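PDB 3KHP: MaoC family protein from Mycobacterium tuberculosis H37Rv, which probably catalyses the reversible dehydration of (3R)-3-hydroxyacyl thioesters to enoyl thioesters, as do hydratases of the MaoC family. Local coordinates for residues P267-I275 / A283-G291; C81-V91 / L118-I127. All blocks are in the same frame, centred on the assembly; numbering follows the deposited sequence.

Contact 1 (P267-I275 / A283-G291); sequences PGETLSTVI and AVFRTEVAG
T273 and T287 face each other as a non-hydrogen-bonded pair of antiparallel strands and are joined through their hydroxyls, T287 OG1 donating to T273 OG1 over 3.1 Å. In both residues OG1 is anti to the carbonyl carbon (chi1 -59° and -55°), which turns the two hydroxyls to each other across the strand gap. Next to them, the CG2 methyl of T273 approaches the F285 ring obliquely at CD1 (3.9 Å). With chi1 at 75°, F285 CG stands between its backbone N and carbonyl carbon, and the ring leads away from 267-275 while CB stays against V274 O. Further along this face, the CB of L271 meets T287 CG2, and its CD2 reaches V289 CG2 at 4.0 Å. L271, I275, F285 and T287 all touch helix 231-245. On the reverse face, V274 CG2 rests on R286 CB at 3.8 Å, and the S272 hydroxyl is taken by D191. In the loop before the first strand, the E269 side chain crosses V289 at about a right angle, its OE2 3.8 Å from V289 CG1 and salt-bridged to R298. Paired backbone bonds run from S272 N to E288 O (2.8 Å) and from V274 N to R286 O (2.8 Å), each with its return bond. This is an antiparallel beta hairpin packed against a long helix, as in the hotdog fold.

Contact 2 (C81-V91 / L118-I127); sequences CCPAFGAAAKV and LSVVTEVADI
The hydroxyl of T122 is pressed against A87, with OG1 3.0 Å from A87 N and 3.2 Å from A87 CB; the angle at that N-H is too poor for a hydrogen bond, and OG1 is bonded instead to the hydroxyl of T33. With chi1 at 71°, OG1 stands between the T122 backbone N and carbonyl carbon, while CG2, anti to the carbonyl carbon, lies 3.3 Å from P83 O. The same threonine packs against the chain from P83 to A87, which includes a short 3-10 turn. Earlier in the strand, V120 inserts CG2 against C81 O (3.3 Å) and CG1 near the C82 sulfur, and L118 CD1 lies 4.0 Å from C81 SG. Strand 118-127 is part of the antiparallel sheet of the double-hotdog fold, and here its inner side is covered by the end of helix 78-81 and the loop after it; this is consistent with double-hotdog hydratases, whose N-terminal half lacks the long helix of a classic hotdog. Beyond A87, V91 takes over: its side chain crosses that of V124 obliquely, their CG2 methyls a tight 3.5 Å apart, and V91 CG1 meets I127 CD1 tip to tip at 3.6 Å. Between V124 and I127, A125 and D126 both face V139 in a classic beta bulge. E123 turns its carboxylate to the other side of the strand, where R141 pairs with it.

Contacts 1 and 2 belong to one antiparallel sheet but lie on opposite sides of the chain's centre, with centres 29 Å apart and nearest atoms about 17 Å apart. Each includes a strand next to an end of that sheet: 116-129 adjoins the outer strand 36-40, and 271-279 adjoins 188-192. They also follow one another along the chain, contact 2 in the MFE-2 hydratase 2 N-terminal domain and contact 1 in the MaoC-like domain. Contact 1 pairs neighbouring strands through their backbones, whereas contact 2 covers a strand with a loop. In related hydratases 2 the catalytic aspartate and histidine belong to the hydratase 2 motif of the C-terminal half; the corresponding sequence here probably lies outside both contacts.

Contact 1 (P267-I275 / A283-G291)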
loop_
_atom_site.group_PDB
_atom_site.type_symbol
_atom_site.label_atom_id
_atom_site.label_comp_id
_atom_site.label_asym_id
_atom_site.label_seq_id
_atom_site.Cartn_x
_atom_site.Cartn_y
_atom_site.Cartn_z
ATOM N N PRO A 267 4.432 14.303 3.121
ATOM C CA PRO A 267 3.647 13.725 2.014
ATOM C C PRO A 267 2.768 14.803 1.388
ATOM O O PRO A 267 2.205 15.662 2.113
ATOM C CB PRO A 267 2.813 12.641 2.671
ATOM C CG PRO A 267 3.285 12.540 4.117
ATOM C CD PRO A 267 4.091 13.736 4.431
ATOM N N GLY A 268 2.750 14.816 0.055
ATOM C CA GLY A 268 2.038 15.831 -0.719
ATOM C C GLY A 268 3.000 16.738 -1.457
ATOM O O GLY A 268 2.632 17.385 -2.428
ATOM N N GLU A 269 4.245 16.784 -1.005
ATOM C CA GLU A 269 5.251 17.642 -1.658
ATOM C C GLU A 269 5.770 16.974 -2.918
ATOM O O GLU A 269 5.767 15.766 -3.026
ATOM C CB GLU A 269 6.409 17.968 -0.713
ATOM C CG GLU A 269 6.026 18.846 0.435
ATOM C CD GLU A 269 7.222 19.284 1.264
ATOM O OE1 GLU A 269 8.008 18.416 1.715
ATOM O OE2 GLU A 269 7.348 20.518 1.476
ATOM N N THR A 270 6.198 17.787 -3.862
ATOM C CA THR A 270 6.681 17.302 -5.128
ATOM C C THR A 270 8.157 17.205 -5.067
ATOM O O THR A 270 8.827 18.154 -4.700
ATOM C CB THR A 270 6.252 18.227 -6.278
ATOM O OG1 THR A 270 4.831 18.132 -6.449
ATOM C CG2 THR A 270 6.937 17.846 -7.581
ATOM N N LEU A 271 8.660 16.032 -5.431
ATOM C CA LEU A 271 10.066 15.755 -5.416
ATOM C C LEU A 271 10.711 15.934 -6.817
ATOM O O LEU A 271 10.415 15.161 -7.761
ATOM C CB LEU A 271 10.292 14.354 -4.854
ATOM C CG LEU A 271 9.868 14.169 -3.400
ATOM C CD1 LEU A 271 9.697 12.712 -3.090
ATOM C CD2 LEU A 271 10.833 14.820 -2.424
ATOM N N SER A 272 11.605 16.933 -6.932
ATOM C CA SER A 272 12.406 17.186 -8.156
ATOM C C SER A 272 13.772 16.562 -8.120
ATOM O O SER A 272 14.639 17.053 -7.416
ATOM C CB SER A 272 12.709 18.679 -8.339
ATOM O OG SER A 272 11.601 19.372 -8.788
ATOM N N THR A 273 13.998 15.552 -8.941
ATOM C CA THR A 273 15.278 14.908 -9.013
ATOM C C THR A 273 16.103 15.466 -10.181
ATOM O O THR A 273 15.744 15.306 -11.340
ATOM C CB THR A 273 15.102 13.442 -9.120
ATOM O OG1 THR A 273 14.372 13.021 -7.982
ATOM C CG2 THR A 273 16.426 12.748 -9.110
ATOM N N VAL A 274 17.187 16.145 -9.833
ATOM C CA VAL A 274 18.078 16.781 -10.783
ATOM C C VAL A 274 19.288 15.913 -11.013
ATOM O O VAL A 274 19.945 15.483 -10.081
ATOM C CB VAL A 274 18.522 18.204 -10.332
ATOM C CG1 VAL A 274 17.426 19.177 -10.624
ATOM C CG2 VAL A 274 18.921 18.250 -8.851
ATOM N N ILE A 275 19.563 15.648 -12.276
ATOM C CA ILE A 275 20.491 14.617 -12.645
ATOM C C ILE A 275 21.568 15.212 -13.564
ATOM O O ILE A 275 21.291 16.128 -14.339
ATOM C CB ILE A 275 19.759 13.485 -13.365
ATOM C CG1 ILE A 275 18.594 12.952 -12.499
ATOM C CG2 ILE A 275 20.733 12.371 -13.739
ATOM C CD1 ILE A 275 17.689 11.944 -13.221
ATOM N N ALA A 283 26.167 8.657 -13.150
ATOM C CA ALA A 283 25.579 9.965 -13.012
ATOM C C ALA A 283 25.564 10.352 -11.549
ATOM O O ALA A 283 25.762 9.500 -10.687
ATOM C CB ALA A 283 24.161 9.961 -13.579
ATOM N N VAL A 284 25.295 11.633 -11.294
ATOM C CA VAL A 284 25.100 12.124 -9.958
ATOM C C VAL A 284 23.779 12.847 -9.905
ATOM O O VAL A 284 23.267 13.256 -10.944
ATOM C CB VAL A 284 26.271 13.046 -9.483
ATOM C CG1 VAL A 284 27.552 12.241 -9.376
ATOM C CG2 VAL A 284 26.455 14.263 -10.407
ATOM N N PHE A 285 23.222 13.002 -8.708
ATOM C CA PHE A 285 21.928 13.659 -8.569
ATOM C C PHE A 285 21.631 14.252 -7.206
ATOM O O PHE A 285 22.271 13.947 -6.215
ATOM C CB PHE A 285 20.787 12.685 -8.948
ATOM C CG PHE A 285 20.514 11.631 -7.903
ATOM C CD1 PHE A 285 19.524 11.827 -6.944
ATOM C CD2 PHE A 285 21.265 10.467 -7.850
ATOM C CE1 PHE A 285 19.262 10.858 -5.974
ATOM C CE2 PHE A 285 21.020 9.509 -6.887
ATOM C CZ PHE A 285 20.018 9.698 -5.941
ATOM N N ARG A 286 20.624 15.108 -7.184
ATOM C CA ARG A 286 19.970 15.505 -5.958
ATOM C C ARG A 286 18.485 15.416 -6.154
ATOM O O ARG A 286 17.996 15.506 -7.277
ATOM C CB ARG A 286 20.286 16.942 -5.591
ATOM C CG ARG A 286 21.708 17.188 -5.262
ATOM C CD ARG A 286 21.899 18.576 -4.602
ATOM N NE ARG A 286 22.393 19.540 -5.562
ATOM C CZ ARG A 286 23.676 19.851 -5.759
ATOM N NH1 ARG A 286 24.653 19.297 -5.050
ATOM N NH2 ARG A 286 23.975 20.739 -6.688
ATOM N N THR A 287 17.775 15.288 -5.036
ATOM C CA THR A 287 16.334 15.491 -5.016
ATOM C C THR A 287 16.010 16.671 -4.110
ATOM O O THR A 287 16.596 16.787 -3.061
ATOM C CB THR A 287 15.657 14.223 -4.579
ATOM O OG1 THR A 287 16.095 13.170 -5.452
ATOM C CG2 THR A 287 14.156 14.361 -4.651
ATOM N N GLU A 288 15.087 17.529 -4.532
ATOM C CA GLU A 288 14.739 18.747 -3.820
ATOM C C GLU A 288 13.248 18.960 -3.858
ATOM O O GLU A 288 12.567 18.411 -4.705
ATOM C CB GLU A 288 15.350 20.002 -4.488
ATOM C CG GLU A 288 16.710 19.847 -5.118
ATOM C CD GLU A 288 17.173 21.058 -5.996
ATOM O OE1 GLU A 288 16.362 21.695 -6.724
ATOM O OE2 GLU A 288 18.392 21.327 -5.948
ATOM N N VAL A 289 12.766 19.846 -3.012
ATOM C CA VAL A 289 11.398 20.305 -3.069
ATOM C C VAL A 289 11.435 21.787 -3.365
ATOM O O VAL A 289 11.950 22.556 -2.550
ATOM C CB VAL A 289 10.685 20.121 -1.748
ATOM C CG1 VAL A 289 9.276 20.717 -1.821
ATOM C CG2 VAL A 289 10.696 18.665 -1.363
ATOM N N ALA A 290 10.924 22.178 -4.531
ATOM C CA ALA A 290 10.913 23.583 -4.958
ATOM C C ALA A 290 10.260 24.416 -3.871
ATOM O O ALA A 290 9.231 24.012 -3.320
ATOM C CB ALA A 290 10.149 23.743 -6.301
ATOM N N GLY A 291 10.848 25.570 -3.555
ATOM C CA GLY A 291 10.370 26.415 -2.426
ATOM C C GLY A 291 9.100 27.218 -2.712
ATOM O O GLY A 291 8.719 27.390 -3.874
#

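Contact 2 (C81-V91 / L118-I127)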
loop_
_atom_site.group_PDB
_atom_site.type_symbol
_atom_site.label_atom_id
_atom_site.label_comp_id
_atom_site.label_asym_id
_atom_site.label_seq_id
_atom_site.Cartn_x
_atom_site.Cartn_y
_atom_site.Cartn_z
ATOM N N CYS A 81 13.660 -6.178 0.776
ATOM C CA CYS A 81 14.031 -7.612 0.733
ATOM C C CYS A 81 15.487 -7.906 1.048
ATOM O O CYS A 81 15.884 -9.075 1.105
ATOM C CB CYS A 81 13.716 -8.246 -0.646
ATOM S SG CYS A 81 14.565 -7.517 -2.022
ATOM N N CYS A 82 16.300 -6.881 1.195
ATOM C CA CYS A 82 17.709 -7.084 1.567
ATOM C C CYS A 82 18.199 -6.039 2.555
ATOM O O CYS A 82 19.231 -5.422 2.319
ATOM C CB CYS A 82 18.600 -7.055 0.320
ATOM S SG CYS A 82 20.312 -7.684 0.586
ATOM N N PRO A 83 17.465 -5.838 3.661
ATOM C CA PRO A 83 17.782 -4.752 4.575
ATOM C C PRO A 83 19.051 -5.035 5.388
ATOM O O PRO A 83 19.191 -6.118 5.915
ATOM C CB PRO A 83 16.558 -4.702 5.504
ATOM C CG PRO A 83 16.005 -6.028 5.480
ATOM C CD PRO A 83 16.395 -6.694 4.194
ATOM N N ALA A 84 19.955 -4.070 5.470
ATOM C CA ALA A 84 21.159 -4.196 6.282
ATOM C C ALA A 84 20.842 -4.032 7.783
ATOM O O ALA A 84 21.731 -4.146 8.625
ATOM C CB ALA A 84 22.225 -3.173 5.826
ATOM N N PHE A 85 19.578 -3.832 8.112
ATOM C CA PHE A 85 19.198 -3.396 9.441
ATOM C C PHE A 85 19.567 -4.316 10.609
ATOM O O PHE A 85 20.014 -3.827 11.630
ATOM C CB PHE A 85 17.702 -3.077 9.480
ATOM C CG PHE A 85 17.331 -1.786 8.775
ATOM C CD1 PHE A 85 18.248 -0.739 8.632
ATOM C CD2 PHE A 85 16.045 -1.611 8.273
ATOM C CE1 PHE A 85 17.888 0.470 8.006
ATOM C CE2 PHE A 85 15.676 -0.414 7.629
ATOM C CZ PHE A 85 16.607 0.633 7.503
ATOM N N GLY A 86 19.372 -5.625 10.458
ATOM C CA GLY A 86 19.674 -6.592 11.502
ATOM C C GLY A 86 21.025 -6.432 12.197
ATOM O O GLY A 86 21.149 -6.734 13.378
ATOM N N ALA A 87 22.028 -5.928 11.478
ATOM C CA ALA A 87 23.379 -5.817 12.017
ATOM C C ALA A 87 23.520 -4.768 13.130
ATOM O O ALA A 87 24.481 -4.817 13.897
ATOM C CB ALA A 87 24.369 -5.527 10.898
ATOM N N ALA A 88 22.580 -3.828 13.211
ATOM C CA ALA A 88 22.653 -2.751 14.222
ATOM C C ALA A 88 22.646 -3.304 15.632
ATOM O O ALA A 88 23.334 -2.782 16.496
ATOM C CB ALA A 88 21.524 -1.722 14.057
ATOM N N ALA A 89 21.892 -4.372 15.841
ATOM C CA ALA A 89 21.775 -4.998 17.153
ATOM C C ALA A 89 23.128 -5.483 17.713
ATOM O O ALA A 89 23.266 -5.680 18.912
ATOM C CB ALA A 89 20.764 -6.167 17.101
ATOM N N LYS A 90 24.099 -5.690 16.831
ATOM C CA LYS A 90 25.465 -6.050 17.221
ATOM C C LYS A 90 26.260 -4.878 17.824
ATOM O O LYS A 90 27.226 -5.106 18.546
ATOM C CB LYS A 90 26.229 -6.639 16.016
ATOM C CG LYS A 90 25.643 -7.962 15.461
ATOM C CD LYS A 90 25.852 -9.141 16.428
ATOM C CE LYS A 90 25.090 -10.402 15.968
ATOM N NZ LYS A 90 24.983 -11.413 17.072
ATOM N N VAL A 91 25.835 -3.649 17.524
ATOM C CA VAL A 91 26.592 -2.430 17.830
ATOM C C VAL A 91 26.042 -1.786 19.072
ATOM O O VAL A 91 26.798 -1.402 19.997
ATOM C CB VAL A 91 26.447 -1.450 16.714
ATOM C CG1 VAL A 91 27.163 -0.130 17.025
ATOM C CG2 VAL A 91 26.914 -2.094 15.388
ATOM N N LEU A 118 15.074 -14.303 -0.749
ATOM C CA LEU A 118 16.510 -14.096 -0.577
ATOM C C LEU A 118 16.970 -14.514 0.813
ATOM O O LEU A 118 16.246 -14.392 1.783
ATOM C CB LEU A 118 16.907 -12.646 -0.809
ATOM C CG LEU A 118 16.868 -12.041 -2.181
ATOM C CD1 LEU A 118 17.138 -10.533 -2.024
ATOM C CD2 LEU A 118 17.873 -12.729 -3.120
ATOM N N SER A 119 18.195 -15.014 0.855
ATOM C CA SER A 119 18.916 -15.351 2.052
ATOM C C SER A 119 19.779 -14.143 2.318
ATOM O O SER A 119 20.680 -13.839 1.531
ATOM C CB SER A 119 19.814 -16.570 1.768
ATOM O OG SER A 119 20.733 -16.799 2.826
ATOM N N VAL A 120 19.480 -13.437 3.399
ATOM C CA VAL A 120 20.078 -12.159 3.666
ATOM C C VAL A 120 20.951 -12.259 4.921
ATOM O O VAL A 120 20.521 -12.760 5.947
ATOM C CB VAL A 120 19.006 -11.070 3.834
ATOM C CG1 VAL A 120 19.634 -9.733 4.118
ATOM C CG2 VAL A 120 18.135 -10.991 2.572
ATOM N N VAL A 121 22.189 -11.800 4.791
ATOM C CA VAL A 121 23.124 -11.704 5.888
ATOM C C VAL A 121 23.534 -10.267 5.993
ATOM O O VAL A 121 23.717 -9.612 4.974
ATOM C CB VAL A 121 24.379 -12.571 5.636
ATOM C CG1 VAL A 121 25.501 -12.210 6.621
ATOM C CG2 VAL A 121 24.004 -14.088 5.656
ATOM N N THR A 122 23.655 -9.769 7.221
ATOM C CA THR A 122 24.090 -8.396 7.435
ATOM C C THR A 122 25.363 -8.290 8.292
ATOM O O THR A 122 25.820 -9.251 8.932
ATOM C CB THR A 122 22.991 -7.559 8.108
ATOM O OG1 THR A 122 22.854 -7.973 9.463
ATOM C CG2 THR A 122 21.664 -7.728 7.394
ATOM N N GLU A 123 25.912 -7.087 8.323
ATOM C CA GLU A 123 27.224 -6.896 8.880
ATOM C C GLU A 123 27.503 -5.467 9.297
ATOM O O GLU A 123 27.131 -4.516 8.616
ATOM C CB GLU A 123 28.234 -7.278 7.819
ATOM C CG GLU A 123 29.658 -7.219 8.316
ATOM C CD GLU A 123 30.657 -7.569 7.238
ATOM O OE1 GLU A 123 30.235 -7.981 6.094
ATOM O OE2 GLU A 123 31.856 -7.410 7.561
ATOM N N VAL A 124 28.206 -5.326 10.398
ATOM C CA VAL A 124 28.694 -4.025 10.806
ATOM C C VAL A 124 29.912 -3.728 9.960
ATOM O O VAL A 124 30.965 -4.322 10.153
ATOM C CB VAL A 124 29.054 -4.000 12.311
ATOM C CG1 VAL A 124 29.463 -2.608 12.726
ATOM C CG2 VAL A 124 27.897 -4.512 13.123
ATOM N N ALA A 125 29.750 -2.842 8.988
ATOM C CA ALA A 125 30.800 -2.559 8.038
ATOM C C ALA A 125 31.821 -1.646 8.648
ATOM O O ALA A 125 33.002 -1.786 8.383
ATOM C CB ALA A 125 30.252 -1.907 6.761
ATOM N N ASP A 126 31.360 -0.676 9.417
ATOM C CA ASP A 126 32.257 0.336 9.941
ATOM C C ASP A 126 31.597 1.051 11.094
ATOM O O ASP A 126 30.352 1.127 11.174
ATOM C CB ASP A 126 32.695 1.331 8.861
ATOM C CG ASP A 126 34.004 2.055 9.212
ATOM O OD1 ASP A 126 34.700 1.614 10.156
ATOM O OD2 ASP A 126 34.360 3.065 8.549
ATOM N N ILE A 127 32.456 1.488 12.023
ATOM C CA ILE A 127 32.075 2.344 13.137
ATOM C C ILE A 127 33.106 3.467 13.264
ATOM O O ILE A 127 34.316 3.214 13.321
ATOM C CB ILE A 127 31.938 1.582 14.461
ATOM C CG1 ILE A 127 30.989 0.398 14.317
ATOM C CG2 ILE A 127 31.393 2.499 15.517
ATOM C CD1 ILE A 127 30.490 -0.125 15.631
#